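Local coordinates for protein sulfate adenylyltransferase, adenylylsulfate kinase (Thiobacillus denitrificans, PDB 3CR8) that phosphorylates adenosine 5'-phosphosulfate with ATP to give 3'-phosphoadenylyl sulfate, while carrying an ATP sulfurylase-like domain that lacks sulfurylase activity, at residues 198-203 against 212-217; 145-150 against 229-234. One frame throughout, in Å; residues are numbered along the deposited sequence.

Both contacts lie in the ATP sulfurylase-like part of the chain, their centres about 11 Å apart, well away in sequence from the P-loop that is predicted to bind ATP. In chain order come 145-150, 198-203, 212-217 and 229-234, so interaction 1 falls between the two halves of interaction 2. Interaction 1 packs the loop after strand 193-196 against helix 210-220; interaction 2 ties the loop before helix 151-160 to the residues just past strand 229-231, outermost within this chain in the five-stranded parallel sheet. The two meet where Val200 N probably donates to Leu234 O at 2.9 Å, so the loops leaving adjacent strands run on side by side.

Interaction 1: residues 198-203 against 212-217; sequences PQVGGD and GLVRSF
Pro198 points CG at the face of the Phe217 ring and turns CB toward Leu213, and gives the largest share of the buried surface. Its CG stands 3.8 Å from the centroid of the Phe217 ring and only 8° off the ring normal, a CH-pi contact almost over the centre. CB lies over the same face, nearest CE1, and meets CD1 of Leu213 at 3.9 Å. CD1 does the touching for Leu213, against Pro198 CB and also against Gln199 O, at 3.4 Å. Next to Leu213 on the helix, Val214 meets Val200 methyl to methyl, Val214 CG2 and Val200 CG2 being 3.5 Å apart. Val214 offers this branch because CG1 takes the position anti to the backbone N (chi1 171°), leaving CG2 beside that N. On the helix, Leu213 O accepts both Phe217 N and, at 3.0 Å, Ser216 OG, which arrive from the same face of the carbonyl plane; this oxygen also lies in plane at the edge of the Phe217 ring. Pro198 and Phe217 both rest on Leu231 of strand 229-231 as well, which places the contact inside a beta-alpha-beta unit: strand 193-196 leads through this loop into helix 210-220, and the chain returns in parallel strand 229-231, next to the first.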
loop_
_atom_site.group_PDB
_atom_site.type_symbol
_atom_site.label_atom_id
_atom_site.label_comp_id
_atom_site.label_asym_id
_atom_site.label_seq_id
_atom_site.Cartn_x
_atom_site.Cartn_y
_atom_site.Cartn_z
ATOM N N PRO A 198 -13.348 -16.956 -28.149
ATOM C CA PRO A 198 -12.108 -16.612 -28.873
ATOM C C PRO A 198 -11.647 -17.690 -29.867
ATOM O O PRO A 198 -11.575 -18.874 -29.498
ATOM C CB PRO A 198 -11.060 -16.495 -27.759
ATOM C CG PRO A 198 -11.801 -16.511 -26.486
ATOM C CD PRO A 198 -13.087 -17.237 -26.731
ATOM N N GLN A 199 -11.318 -17.287 -31.097
ATOM C CA GLN A 199 -10.775 -18.237 -32.064
ATOM C C GLN A 199 -9.449 -18.850 -31.589
ATOM O O GLN A 199 -8.527 -18.147 -31.179
ATOM C CB GLN A 199 -10.667 -17.600 -33.441
ATOM C CG GLN A 199 -11.867 -17.897 -34.296
ATOM C CD GLN A 199 -12.387 -16.675 -35.025
ATOM O OE1 GLN A 199 -11.732 -15.627 -35.061
ATOM N NE2 GLN A 199 -13.578 -16.801 -35.611
ATOM N N VAL A 200 -9.357 -20.170 -31.622
ATOM C CA VAL A 200 -8.260 -20.804 -30.917
ATOM C C VAL A 200 -7.379 -21.807 -31.699
ATOM O O VAL A 200 -6.486 -22.452 -31.138
ATOM C CB VAL A 200 -8.790 -21.553 -29.689
ATOM C CG1 VAL A 200 -8.111 -22.903 -29.525
ATOM C CG2 VAL A 200 -8.624 -20.695 -28.455
ATOM N N GLY A 201 -7.594 -21.904 -33.000
ATOM C CA GLY A 201 -6.880 -22.870 -33.809
ATOM C C GLY A 201 -5.413 -22.646 -34.097
ATOM O O GLY A 201 -5.019 -21.642 -34.669
ATOM N N GLY A 202 -4.590 -23.614 -33.731
ATOM C CA GLY A 202 -3.166 -23.533 -33.955
ATOM C C GLY A 202 -2.566 -24.883 -33.681
ATOM O O GLY A 202 -3.305 -25.801 -33.509
ATOM N N ASP A 203 -1.245 -25.001 -33.639
ATOM C CA ASP A 203 -0.544 -26.206 -33.223
ATOM C C ASP A 203 0.430 -25.942 -32.056
ATOM O O ASP A 203 0.882 -24.811 -31.870
ATOM C CB ASP A 203 0.202 -26.760 -34.422
ATOM C CG ASP A 203 0.576 -28.193 -34.249
ATOM O OD1 ASP A 203 -0.349 -29.006 -34.002
ATOM O OD2 ASP A 203 1.790 -28.502 -34.343
ATOM N N GLY A 212 -1.522 -17.823 -25.323
ATOM C CA GLY A 212 -1.587 -16.463 -24.819
ATOM C C GLY A 212 -2.977 -15.844 -24.932
ATOM O O GLY A 212 -3.451 -15.191 -24.006
ATOM N N LEU A 213 -3.641 -16.041 -26.065
ATOM C CA LEU A 213 -4.974 -15.509 -26.257
ATOM C C LEU A 213 -5.905 -16.047 -25.203
ATOM O O LEU A 213 -6.630 -15.316 -24.571
ATOM C CB LEU A 213 -5.485 -15.938 -27.607
ATOM C CG LEU A 213 -6.392 -14.991 -28.353
ATOM C CD1 LEU A 213 -7.443 -15.864 -28.959
ATOM C CD2 LEU A 213 -6.993 -13.920 -27.435
ATOM N N VAL A 214 -5.910 -17.351 -25.021
ATOM C CA VAL A 214 -6.793 -17.904 -24.029
ATOM C C VAL A 214 -6.426 -17.321 -22.683
ATOM O O VAL A 214 -7.305 -16.946 -21.911
ATOM C CB VAL A 214 -6.728 -19.424 -23.973
ATOM C CG1 VAL A 214 -7.512 -19.957 -22.755
ATOM C CG2 VAL A 214 -7.233 -19.997 -25.274
ATOM N N ARG A 215 -5.133 -17.225 -22.397
ATOM C CA ARG A 215 -4.753 -16.798 -21.062
ATOM C C ARG A 215 -5.172 -15.357 -20.774
ATOM O O ARG A 215 -5.526 -15.017 -19.645
ATOM C CB ARG A 215 -3.266 -17.017 -20.805
ATOM C CG ARG A 215 -2.990 -17.409 -19.366
ATOM C CD ARG A 215 -1.796 -18.302 -19.325
ATOM N NE ARG A 215 -0.913 -17.941 -20.424
ATOM C CZ ARG A 215 -0.191 -18.822 -21.109
ATOM N NH1 ARG A 215 -0.267 -20.124 -20.795
ATOM N NH2 ARG A 215 0.595 -18.409 -22.107
ATOM N N SER A 216 -5.159 -14.519 -21.798
ATOM C CA SER A 216 -5.580 -13.154 -21.633
ATOM C C SER A 216 -7.087 -13.040 -21.414
ATOM O O SER A 216 -7.549 -12.070 -20.829
ATOM C CB SER A 216 -5.134 -12.328 -22.840
ATOM O OG SER A 216 -6.030 -12.469 -23.923
ATOM N N PHE A 217 -7.860 -14.014 -21.898
ATOM C CA PHE A 217 -9.287 -14.052 -21.600
ATOM C C PHE A 217 -9.542 -14.521 -20.184
ATOM O O PHE A 217 -10.353 -13.948 -19.477
ATOM C CB PHE A 217 -10.056 -14.883 -22.620
ATOM C CG PHE A 217 -10.527 -14.075 -23.763
ATOM C CD1 PHE A 217 -9.670 -13.788 -24.820
ATOM C CD2 PHE A 217 -11.797 -13.505 -23.750
ATOM C CE1 PHE A 217 -10.081 -12.983 -25.867
ATOM C CE2 PHE A 217 -12.219 -12.710 -24.802
ATOM C CZ PHE A 217 -11.361 -12.439 -25.852
#

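Interaction 2: residues 145-150 against 229-234; sequences VSLRAT and TQLSLL
Leu147 reaches 229-234 with its backbone oxygen, CB and both methyls. CB touches CD1 of Leu233 at 3.6 Å. With CG beside the backbone N (chi1 -68°), the branch is carried on to Leu231: CD2 packs 3.8 Å from CD2 of Leu231 and also lies near Leu231 O, while CD1 stands farther off, 4.2 Å from that same Leu231 CD2. Leu147 O is gripped twice, by Leu233 N at 2.8 Å and by Ser232 OG at 3.1 Å. The two donors come from opposite faces of the carbonyl plane, the hydroxyl lying 36° out of it. Leu233 CD1 extends the apolar patch, meeting CG of Arg148 and covering one face of its guanidinium, whose NH2 forms a salt bridge with Asp143. Ala149 CB lies 3.8 Å from Ser232 OG. Leu218 of helix 210-220 touches both Leu147 and Leu231. Leu147 sits inside a type I turn running from Val145 to Arg148, and Thr150 then N-caps helix 151-160 through Glu153 N. The turn packs just past the end of strand 229-231, which is outermost within this chain in a parallel sheet of 3-2-1-4-5 order, consistent with the Rossmann-like HUP fold of ATP sulfurylases.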
loop_
_atom_site.group_PDB
_atom_site.type_symbol
_atom_site.label_atom_id
_atom_site.label_comp_id
_atom_site.label_asym_id
_atom_site.label_seq_id
_atom_site.Cartn_x
_atom_site.Cartn_y
_atom_site.Cartn_z
ATOM N N VAL A 145 -9.164 -28.500 -21.856
ATOM C CA VAL A 145 -10.285 -29.432 -21.887
ATOM C C VAL A 145 -11.600 -28.818 -21.397
ATOM O O VAL A 145 -12.605 -28.901 -22.089
ATOM C CB VAL A 145 -9.933 -30.755 -21.152
ATOM C CG1 VAL A 145 -11.122 -31.307 -20.421
ATOM C CG2 VAL A 145 -9.424 -31.760 -22.141
ATOM N N SER A 146 -11.598 -28.219 -20.214
ATOM C CA SER A 146 -12.805 -27.556 -19.704
ATOM C C SER A 146 -13.447 -26.597 -20.724
ATOM O O SER A 146 -14.610 -26.778 -21.125
ATOM C CB SER A 146 -12.470 -26.768 -18.444
ATOM O OG SER A 146 -11.145 -26.272 -18.522
ATOM N N LEU A 147 -12.666 -25.594 -21.138
ATOM C CA LEU A 147 -13.104 -24.515 -22.025
ATOM C C LEU A 147 -13.528 -24.899 -23.446
ATOM O O LEU A 147 -14.127 -24.071 -24.133
ATOM C CB LEU A 147 -12.010 -23.475 -22.123
ATOM C CG LEU A 147 -11.839 -22.768 -20.786
ATOM C CD1 LEU A 147 -10.585 -21.893 -20.725
ATOM C CD2 LEU A 147 -13.069 -21.956 -20.519
ATOM N N ARG A 148 -13.216 -26.124 -23.886
ATOM C CA ARG A 148 -13.553 -26.572 -25.234
ATOM C C ARG A 148 -14.880 -27.272 -25.267
ATOM O O ARG A 148 -15.006 -28.372 -24.759
ATOM C CB ARG A 148 -12.486 -27.521 -25.767
ATOM C CG ARG A 148 -11.105 -26.919 -25.865
ATOM C CD ARG A 148 -10.038 -27.929 -26.177
ATOM N NE ARG A 148 -8.776 -27.277 -26.521
ATOM C CZ ARG A 148 -8.498 -26.781 -27.719
ATOM N NH1 ARG A 148 -9.397 -26.852 -28.686
ATOM N NH2 ARG A 148 -7.342 -26.200 -27.945
ATOM N N ALA A 149 -15.884 -26.657 -25.867
ATOM C CA ALA A 149 -17.167 -27.336 -26.081
ATOM C C ALA A 149 -17.504 -27.550 -27.549
ATOM O O ALA A 149 -17.147 -26.775 -28.418
ATOM C CB ALA A 149 -18.286 -26.612 -25.399
ATOM N N THR A 150 -18.189 -28.636 -27.824
ATOM C CA THR A 150 -18.674 -28.865 -29.166
ATOM C C THR A 150 -19.950 -28.046 -29.261
ATOM O O THR A 150 -20.523 -27.667 -28.243
ATOM C CB THR A 150 -18.984 -30.359 -29.396
ATOM O OG1 THR A 150 -19.862 -30.839 -28.362
ATOM C CG2 THR A 150 -17.694 -31.195 -29.406
ATOM N N THR A 229 -22.488 -14.309 -18.547
ATOM C CA THR A 229 -21.355 -14.405 -19.432
ATOM C C THR A 229 -20.920 -15.838 -19.417
ATOM O O THR A 229 -21.115 -16.496 -18.414
ATOM C CB THR A 229 -20.216 -13.535 -18.899
ATOM O OG1 THR A 229 -20.716 -12.208 -18.671
ATOM C CG2 THR A 229 -19.053 -13.507 -19.885
ATOM N N GLN A 230 -20.362 -16.299 -20.538
ATOM C CA GLN A 230 -19.755 -17.620 -20.683
ATOM C C GLN A 230 -18.504 -17.527 -21.480
ATOM O O GLN A 230 -18.459 -16.751 -22.449
ATOM C CB GLN A 230 -20.685 -18.566 -21.439
ATOM C CG GLN A 230 -21.354 -19.585 -20.538
ATOM C CD GLN A 230 -20.340 -20.549 -19.949
ATOM O OE1 GLN A 230 -20.512 -21.069 -18.846
ATOM N NE2 GLN A 230 -19.262 -20.764 -20.680
ATOM N N LEU A 231 -17.486 -18.304 -21.095
ATOM C CA LEU A 231 -16.244 -18.395 -21.895
ATOM C C LEU A 231 -16.124 -19.785 -22.517
ATOM O O LEU A 231 -16.386 -20.791 -21.876
ATOM C CB LEU A 231 -14.995 -18.062 -21.073
ATOM C CG LEU A 231 -13.636 -18.268 -21.758
ATOM C CD1 LEU A 231 -13.360 -17.245 -22.841
ATOM C CD2 LEU A 231 -12.530 -18.227 -20.729
ATOM N N SER A 232 -15.761 -19.845 -23.782
ATOM C CA SER A 232 -15.630 -21.135 -24.422
ATOM C C SER A 232 -14.686 -20.959 -25.582
ATOM O O SER A 232 -14.506 -19.853 -26.043
ATOM C CB SER A 232 -16.984 -21.630 -24.895
ATOM O OG SER A 232 -16.984 -23.030 -24.951
ATOM N N LEU A 233 -14.064 -22.030 -26.045
ATOM C CA LEU A 233 -13.129 -21.905 -27.167
ATOM C C LEU A 233 -13.762 -22.347 -28.470
ATOM O O LEU A 233 -14.582 -23.263 -28.509
ATOM C CB LEU A 233 -11.834 -22.677 -26.905
ATOM C CG LEU A 233 -11.264 -22.311 -25.535
ATOM C CD1 LEU A 233 -10.090 -23.193 -25.184
ATOM C CD2 LEU A 233 -10.872 -20.846 -25.514
ATOM N N LEU A 234 -13.372 -21.658 -29.529
ATOM C CA LEU A 234 -13.856 -21.893 -30.878
ATOM C C LEU A 234 -12.695 -22.377 -31.742
ATOM O O LEU A 234 -11.871 -21.575 -32.191
ATOM C CB LEU A 234 -14.376 -20.575 -31.446
ATOM C CG LEU A 234 -15.222 -20.526 -32.721
ATOM C CD1 LEU A 234 -14.657 -19.446 -33.565
ATOM C CD2 LEU A 234 -15.155 -21.818 -33.484
#